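Local coordinates for periplasmic oligopeptide-binding protein (Burkholderia pseudomallei, PDB 3ZS6) that probably binds peptides in the periplasm and delivers them to an ABC transporter for uptake, at residues A[7-12]-A[231-236]; A[61-66]-A[135-140]; A[252-257]-A[479-484]. One frame throughout, in Å; residues are numbered along the deposited sequence. Where two conformers were deposited one is given.

Contact 1 of 3, residues A[7-12]-A[231-236]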
# COMPACT_ATOMS: atom_id res chain seq x y z
N LEU A 7 -7.42 22.84 -2.14
CA LEU A 7 -6.23 22.04 -2.39
C LEU A 7 -6.48 21.08 -3.55
O LEU A 7 -7.51 20.40 -3.58
CB LEU A 7 -5.86 21.25 -1.14
CG LEU A 7 -4.61 20.37 -1.27
CD1 LEU A 7 -3.36 21.24 -1.33
CD2 LEU A 7 -4.55 19.40 -0.10
N THR A 8 -5.54 21.03 -4.49
CA THR A 8 -5.61 20.11 -5.62
C THR A 8 -4.42 19.16 -5.58
O THR A 8 -3.26 19.61 -5.64
CB THR A 8 -5.62 20.87 -6.96
OG1 THR A 8 -6.76 21.73 -7.01
CG2 THR A 8 -5.67 19.90 -8.14
N ARG A 9 -4.70 17.87 -5.47
CA ARG A 9 -3.67 16.84 -5.34
C ARG A 9 -3.70 15.90 -6.54
O ARG A 9 -4.78 15.49 -6.98
CB ARG A 9 -3.88 16.01 -4.06
CG ARG A 9 -4.03 16.85 -2.78
CD ARG A 9 -4.48 15.98 -1.59
NE ARG A 9 -3.51 14.93 -1.26
CZ ARG A 9 -3.29 14.47 -0.03
NH1 ARG A 9 -3.97 14.96 1.00
NH2 ARG A 9 -2.36 13.52 0.16
N GLN A 10 -2.53 15.54 -7.06
CA GLN A 10 -2.46 14.62 -8.20
C GLN A 10 -2.25 13.19 -7.71
O GLN A 10 -1.38 12.93 -6.87
CB GLN A 10 -1.34 15.01 -9.17
CG GLN A 10 -1.12 14.02 -10.34
CD GLN A 10 0.24 13.31 -10.30
OE1 GLN A 10 1.24 13.85 -9.83
NE2 GLN A 10 0.28 12.09 -10.84
N VAL A 11 -3.06 12.26 -8.22
CA VAL A 11 -2.86 10.84 -7.94
C VAL A 11 -2.46 10.07 -9.22
O VAL A 11 -2.79 10.50 -10.32
CB VAL A 11 -4.08 10.21 -7.24
CG1 VAL A 11 -4.21 10.74 -5.80
CG2 VAL A 11 -5.35 10.47 -8.04
N PRO A 12 -1.75 8.94 -9.06
CA PRO A 12 -1.11 8.27 -10.21
C PRO A 12 -2.08 7.51 -11.13
O PRO A 12 -1.68 7.10 -12.22
CB PRO A 12 -0.13 7.30 -9.55
CG PRO A 12 -0.77 6.99 -8.21
CD PRO A 12 -1.40 8.30 -7.78
N ILE A 231 -2.00 22.39 -10.01
CA ILE A 231 -1.87 21.37 -8.97
C ILE A 231 -1.02 21.93 -7.84
O ILE A 231 -0.07 22.67 -8.10
CB ILE A 231 -1.17 20.12 -9.54
CG1 ILE A 231 -2.05 19.47 -10.61
CG2 ILE A 231 -0.85 19.13 -8.43
CD1 ILE A 231 -1.37 18.33 -11.34
N ASP A 232 -1.33 21.60 -6.60
CA ASP A 232 -0.55 22.12 -5.47
C ASP A 232 0.38 21.06 -4.88
O ASP A 232 1.26 21.38 -4.07
CB ASP A 232 -1.45 22.62 -4.35
CG ASP A 232 -2.50 23.60 -4.83
OD1 ASP A 232 -2.13 24.71 -5.26
OD2 ASP A 232 -3.70 23.26 -4.76
N TYR A 233 0.18 19.81 -5.28
CA TYR A 233 0.69 18.66 -4.54
C TYR A 233 0.75 17.49 -5.52
O TYR A 233 -0.29 16.93 -5.87
CB TYR A 233 -0.33 18.37 -3.42
CG TYR A 233 0.04 17.35 -2.36
CD1 TYR A 233 0.14 15.99 -2.66
CD2 TYR A 233 0.24 17.74 -1.03
CE1 TYR A 233 0.44 15.05 -1.68
CE2 TYR A 233 0.55 16.81 -0.04
CZ TYR A 233 0.65 15.47 -0.37
OH TYR A 233 0.95 14.54 0.60
N THR A 234 1.95 17.13 -5.98
CA THR A 234 2.08 16.05 -6.95
C THR A 234 2.20 14.70 -6.26
O THR A 234 2.45 14.61 -5.06
CB THR A 234 3.32 16.21 -7.87
OG1 THR A 234 4.52 15.93 -7.13
CG2 THR A 234 3.38 17.61 -8.48
N TYR A 235 2.06 13.63 -7.04
CA TYR A 235 2.26 12.29 -6.52
C TYR A 235 3.75 12.02 -6.30
O TYR A 235 4.16 11.57 -5.22
CB TYR A 235 1.67 11.27 -7.49
CG TYR A 235 2.07 9.85 -7.17
CD1 TYR A 235 1.64 9.23 -6.00
CD2 TYR A 235 2.87 9.12 -8.05
CE1 TYR A 235 2.00 7.93 -5.71
CE2 TYR A 235 3.23 7.81 -7.77
CZ TYR A 235 2.79 7.22 -6.60
OH TYR A 235 3.16 5.93 -6.31
N SER A 236 4.56 12.31 -7.31
CA SER A 236 6.00 12.10 -7.25
C SER A 236 6.72 13.13 -8.11
O SER A 236 6.25 14.25 -8.27
CB SER A 236 6.33 10.68 -7.73
OG SER A 236 7.72 10.44 -7.73
O HOH W 1 -5.89 24.30 -5.70
O HOH W 2 3.85 13.16 -10.03
O HOH W 3 -0.13 13.22 -4.51
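OD2 of D232 is gripped by two donors. The backbone N of T8 reaches this oxygen at 2.9 Å, on the lone pair turned away from the other carboxylate oxygen. A water that also bonds to OG1 of T8 donates to the same OD2. OD1 is taken by the hydroxyl of Y484. The side chain of D232 folds back beside its own backbone N (chi1 -52°), and that N bonds to O of T8 at 2.9 Å. One residue thus meets both the N-H and the C=O of T8.

Further along, N of Q10 bonds to O of Y233 at 2.9 Å. The Q10 side chain bends at chi2 (-115°), and its OE1 accepts from N of Y235 at 2.9 Å. The N-H points almost straight at OE1 (175°), but from well above the amide plane. The amide stands nearly upright to the Y235 ring.

Two rings complete the contact. R9 runs alongside Y233, with CZ 4.3 Å from the ring centroid, a cation-pi pair. NE lies over the rim of that face. P12 sets CG over the centre of the Y235 ring, 3.8 Å from its centroid, a CH-pi contact.

Strand 6-11 is outermost in its sheet. Strand 210-215 pairs with it, and 231-236 adds bonds from a loop. Bonds from R9 to S499 and to the carbonyl of R497 fix the guanidinium against Y233. The donors around D232 would probably favour a charged carboxylate. Side-chain bonds from D232 and Q10 supplement two main-chain bonds, where no regular strand pairing forms.

Contact 2 of 3, residues A[61-66]-A[135-140]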
# COMPACT_ATOMS: atom_id res chain seq x y z
N PRO A 61 -2.93 -9.16 26.62
CA PRO A 61 -2.15 -9.46 25.41
C PRO A 61 -3.03 -9.51 24.17
O PRO A 61 -2.67 -8.92 23.16
CB PRO A 61 -1.56 -10.84 25.71
CG PRO A 61 -1.41 -10.84 27.21
CD PRO A 61 -2.59 -10.06 27.73
N ASP A 62 -4.19 -10.16 24.25
CA ASP A 62 -5.02 -10.36 23.06
C ASP A 62 -6.26 -9.46 23.02
O ASP A 62 -7.19 -9.73 22.27
CB ASP A 62 -5.48 -11.82 23.00
CG ASP A 62 -6.54 -12.14 24.03
OD1 ASP A 62 -6.67 -11.36 25.00
OD2 ASP A 62 -7.26 -13.15 23.87
N THR A 63 -6.26 -8.40 23.82
CA THR A 63 -7.47 -7.59 24.00
C THR A 63 -7.20 -6.09 23.98
O THR A 63 -6.39 -5.59 24.76
CB THR A 63 -8.18 -7.94 25.31
OG1 THR A 63 -8.49 -9.34 25.31
CG2 THR A 63 -9.47 -7.14 25.46
N TRP A 64 -7.91 -5.38 23.10
CA TRP A 64 -7.87 -3.91 23.05
C TRP A 64 -9.25 -3.31 23.31
O TRP A 64 -10.27 -3.84 22.85
CB TRP A 64 -7.37 -3.44 21.67
CG TRP A 64 -5.91 -3.68 21.42
CD1 TRP A 64 -5.34 -4.82 20.92
CD2 TRP A 64 -4.83 -2.75 21.64
NE1 TRP A 64 -3.97 -4.66 20.82
CE2 TRP A 64 -3.64 -3.40 21.25
CE3 TRP A 64 -4.76 -1.44 22.13
CZ2 TRP A 64 -2.39 -2.79 21.35
CZ3 TRP A 64 -3.53 -0.83 22.22
CH2 TRP A 64 -2.35 -1.50 21.83
N ILE A 65 -9.29 -2.20 24.03
CA ILE A 65 -10.53 -1.47 24.27
C ILE A 65 -10.43 -0.10 23.61
O ILE A 65 -9.45 0.62 23.81
CB ILE A 65 -10.80 -1.29 25.78
CG1 ILE A 65 -10.98 -2.64 26.47
CG2 ILE A 65 -12.03 -0.41 26.01
CD1 ILE A 65 -12.28 -3.32 26.13
N PHE A 66 -11.44 0.26 22.82
CA PHE A 66 -11.50 1.59 22.21
C PHE A 66 -12.71 2.34 22.76
O PHE A 66 -13.84 1.85 22.71
CB PHE A 66 -11.61 1.49 20.67
CG PHE A 66 -10.38 0.92 20.00
CD1 PHE A 66 -10.21 -0.45 19.87
CD2 PHE A 66 -9.40 1.76 19.51
CE1 PHE A 66 -9.09 -0.97 19.26
CE2 PHE A 66 -8.27 1.25 18.89
CZ PHE A 66 -8.11 -0.13 18.76
N GLU A 135 -14.68 -3.56 21.97
CA GLU A 135 -13.70 -4.55 22.39
C GLU A 135 -13.23 -5.36 21.18
O GLU A 135 -14.04 -5.93 20.45
CB GLU A 135 -14.29 -5.48 23.44
CG GLU A 135 -13.35 -6.59 23.86
CD GLU A 135 -14.04 -7.67 24.68
OE1 GLU A 135 -14.73 -8.51 24.08
OE2 GLU A 135 -13.89 -7.66 25.92
N VAL A 136 -11.92 -5.40 20.96
CA VAL A 136 -11.35 -6.24 19.91
C VAL A 136 -10.44 -7.32 20.49
O VAL A 136 -9.48 -7.03 21.21
CB VAL A 136 -10.56 -5.41 18.87
CG1 VAL A 136 -9.97 -6.32 17.79
CG2 VAL A 136 -11.45 -4.36 18.23
N LYS A 137 -10.77 -8.57 20.19
CA LYS A 137 -9.93 -9.71 20.54
C LYS A 137 -9.09 -10.09 19.33
O LYS A 137 -9.63 -10.21 18.23
CB LYS A 137 -10.79 -10.90 20.95
CG LYS A 137 -11.65 -10.67 22.19
CD LYS A 137 -10.92 -11.06 23.46
CE LYS A 137 -11.83 -10.93 24.67
NZ LYS A 137 -11.14 -11.31 25.92
N THR A 138 -7.79 -10.27 19.52
CA THR A 138 -6.90 -10.67 18.44
C THR A 138 -6.44 -12.11 18.63
O THR A 138 -6.40 -12.61 19.75
CB THR A 138 -5.65 -9.77 18.35
OG1 THR A 138 -4.98 -9.76 19.62
CG2 THR A 138 -6.05 -8.34 17.98
N GLU A 139 -6.09 -12.77 17.52
CA GLU A 139 -5.65 -14.18 17.55
C GLU A 139 -4.37 -14.35 18.35
O GLU A 139 -4.20 -15.33 19.06
CB GLU A 139 -5.42 -14.70 16.13
CG GLU A 139 -6.68 -14.82 15.29
CD GLU A 139 -7.49 -16.06 15.61
OE1 GLU A 139 -7.09 -16.81 16.52
OE2 GLU A 139 -8.53 -16.28 14.95
N VAL A 140 -3.46 -13.39 18.20
CA VAL A 140 -2.21 -13.38 18.94
C VAL A 140 -1.98 -11.95 19.41
O VAL A 140 -2.62 -11.03 18.91
CB VAL A 140 -1.02 -13.80 18.06
CG1 VAL A 140 -1.16 -15.26 17.64
CG2 VAL A 140 -0.93 -12.90 16.83
O HOH W 4 -3.55 -7.56 20.86
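The F66 ring meets CG2 of V136 obliquely, with CE1 of F66 4.3 Å from that methyl. The W64 indole lies on the same side of the sheet as V136. It stacks with H58 and meets F145 of helix 145-148, which covers F66 and V136 too. NE1 of W64 makes weak bonds to a water and to O of V142. The water donates to O of P61 and to OG1 of T138.

The strands run antiparallel, their axes 4.9 Å apart. W64 and V136 form a hydrogen-bonded pair: N of W64 to O of V136 and N of V136 to O of W64 are both 3.0 Å. Beyond the strand ends, N of T138 bonds to O of D62 at 2.9 Å.

T63, I65, E135 and K137 occupy the other side. K137 turns sharply at chi2 (-90°) and lies beside T63, where NZ gives a weak bond of 3.4 Å to OG1 of T63. That hydroxyl donates to OD1 of D62 at 2.7 Å, from above the carboxylate plane. CD1 of I65 rests on CB of E135, 4.0 Å away. The E135 carboxylate forms a salt bridge with R127.

Both are inner strands of a five-stranded antiparallel sheet. Its two sides differ in chemistry: aromatic rings and V136 pack on one, while the other mixes charged E135 and K137 with T63 and I65. OD1 of D62 and NZ of K137 stay 4.6 Å apart, and the T63 hydroxyl lies between them, bonded to D62 and only weakly to K137.

Contact 3 of 3, residues A[252-257]-A[479-484]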
# COMPACT_ATOMS: atom_id res chain seq x y z
N GLU A 252 10.36 23.17 -2.34
CA GLU A 252 9.06 22.59 -2.69
C GLU A 252 9.22 21.09 -2.98
O GLU A 252 8.28 20.30 -2.84
CB GLU A 252 8.42 23.32 -3.87
CG GLU A 252 8.15 24.79 -3.58
CD GLU A 252 7.44 25.52 -4.70
OE1 GLU A 252 7.20 24.89 -5.76
OE2 GLU A 252 7.12 26.71 -4.53
N LEU A 253 10.43 20.70 -3.38
CA LEU A 253 10.73 19.28 -3.59
C LEU A 253 10.93 18.66 -2.22
O LEU A 253 11.96 18.88 -1.58
CB LEU A 253 11.98 19.12 -4.47
CG LEU A 253 12.56 17.71 -4.66
CD1 LEU A 253 11.47 16.70 -4.85
CD2 LEU A 253 13.53 17.66 -5.84
N ARG A 254 9.93 17.91 -1.75
CA ARG A 254 9.97 17.34 -0.41
C ARG A 254 10.62 15.96 -0.46
O ARG A 254 10.06 15.02 -1.02
CB ARG A 254 8.57 17.25 0.18
CG ARG A 254 7.70 18.49 -0.05
CD ARG A 254 8.31 19.76 0.58
NE ARG A 254 7.50 20.92 0.23
CZ ARG A 254 6.83 21.68 1.09
NH1 ARG A 254 6.89 21.43 2.40
NH2 ARG A 254 6.11 22.70 0.64
N PRO A 255 11.82 15.84 0.12
CA PRO A 255 12.66 14.66 -0.07
C PRO A 255 12.50 13.63 1.03
O PRO A 255 12.06 13.96 2.14
CB PRO A 255 14.06 15.25 0.02
CG PRO A 255 13.91 16.30 1.10
CD PRO A 255 12.50 16.87 0.94
N GLY A 256 12.89 12.39 0.72
CA GLY A 256 13.00 11.32 1.70
C GLY A 256 12.76 9.96 1.07
O GLY A 256 12.38 9.86 -0.10
N LEU A 257 12.99 8.90 1.84
CA LEU A 257 12.64 7.55 1.43
C LEU A 257 11.35 7.13 2.15
O LEU A 257 11.03 7.65 3.22
CB LEU A 257 13.76 6.58 1.75
CG LEU A 257 15.09 6.75 1.01
CD1 LEU A 257 16.19 5.97 1.72
CD2 LEU A 257 14.98 6.33 -0.45
N ARG A 479 8.48 14.46 -3.89
CA ARG A 479 7.35 15.03 -4.61
C ARG A 479 7.39 16.56 -4.47
O ARG A 479 8.14 17.09 -3.64
CB ARG A 479 6.02 14.47 -4.09
CG ARG A 479 5.65 14.87 -2.65
CD ARG A 479 4.13 14.77 -2.41
NE ARG A 479 3.61 13.44 -2.73
CZ ARG A 479 3.54 12.43 -1.86
NH1 ARG A 479 3.95 12.59 -0.61
NH2 ARG A 479 3.06 11.25 -2.25
N LEU A 480 6.60 17.24 -5.30
CA LEU A 480 6.51 18.70 -5.24
C LEU A 480 5.25 19.12 -4.50
O LEU A 480 4.16 18.65 -4.81
CB LEU A 480 6.51 19.30 -6.65
CG LEU A 480 7.84 19.21 -7.42
CD1 LEU A 480 7.64 19.37 -8.93
CD2 LEU A 480 8.85 20.24 -6.90
N VAL A 481 5.42 19.99 -3.51
CA VAL A 481 4.31 20.55 -2.76
C VAL A 481 4.57 22.06 -2.63
O VAL A 481 5.65 22.47 -2.19
CB VAL A 481 4.17 19.91 -1.37
CG1 VAL A 481 3.03 20.57 -0.58
CG2 VAL A 481 3.93 18.39 -1.49
N LYS A 482 3.60 22.87 -3.03
CA LYS A 482 3.78 24.32 -3.10
C LYS A 482 4.20 24.91 -1.75
O LYS A 482 3.85 24.40 -0.69
CB LYS A 482 2.49 24.98 -3.60
CG LYS A 482 2.10 24.59 -5.03
CD LYS A 482 2.98 25.29 -6.06
CE LYS A 482 2.55 24.99 -7.49
NZ LYS A 482 3.29 25.84 -8.47
N SER A 483 4.99 25.99 -1.81
CA SER A 483 5.48 26.66 -0.60
C SER A 483 4.35 27.19 0.28
O SER A 483 4.53 27.35 1.49
CB SER A 483 6.43 27.81 -0.97
OG SER A 483 7.58 27.30 -1.62
N TYR A 484 3.19 27.47 -0.31
CA TYR A 484 2.05 27.95 0.48
C TYR A 484 1.24 26.83 1.15
O TYR A 484 0.25 27.10 1.83
CB TYR A 484 1.13 28.85 -0.35
CG TYR A 484 0.69 28.26 -1.67
CD1 TYR A 484 -0.31 27.29 -1.72
CD2 TYR A 484 1.27 28.68 -2.86
CE1 TYR A 484 -0.72 26.74 -2.94
CE2 TYR A 484 0.87 28.15 -4.08
CZ TYR A 484 -0.12 27.18 -4.11
OH TYR A 484 -0.52 26.66 -5.33
O HOH W 5 6.06 26.36 -7.75
O HOH W 6 4.85 28.06 -4.36
O HOH W 7 5.48 24.53 2.56
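The R254 chain and V481 make the close-packed half of this contact. The arginine crosses V481 at about a right angle, with CB of V481 over one face of the guanidinium. NH2 of R254 bonds to O of V481 at 2.9 Å, arriving well above the carbonyl plane. A bend at chi2 (-61°) curls the chain back, so NE also donates to O of E252 at 3.2 Å. N of V481 reaches that same O of E252 from the opposite face, at 3.0 Å.

The backbones form a short antiparallel pairing of strands 253-258 and 470-480, in a mixed sheet. N of R254 bonds to O of R479 at 2.7 Å, but the return bond to O of R254 is weak.

The end at E252 and S483 is looser and wetter. In the conformer given, OG of S483 donates to OE2 of E252 at 3.0 Å, and OE1 bonds to the hydroxyl of Y226. A water joins OE1 to NZ of K482, which also bonds to O of Y226. The guanidinium end of R254 reaches this solvent side: NH2 shares a water with O of S483, and NH1 binds a glycerol, probably from the crystallisation liquor.

Overall arrangement
Contacts 1 and 3 are neighbours, with centres 11 Å apart. The loop 231-236 lies between strand 6-11 and the 479-484 segment. It probably bonds to the latter from N of T234 to O of L480. Contact 2 lies about 38 Å from contact 1 and 39 Å from contact 3, centre to centre, in a separate antiparallel sheet. Along the chain, both strands of contact 2 fall between the two halves of contact 1, and contact 3 follows. Contacts 1 and 3 thus bring the N-terminal, middle and C-terminal parts of the chain together, consistent with the discontinuous lobes of this binding-protein family.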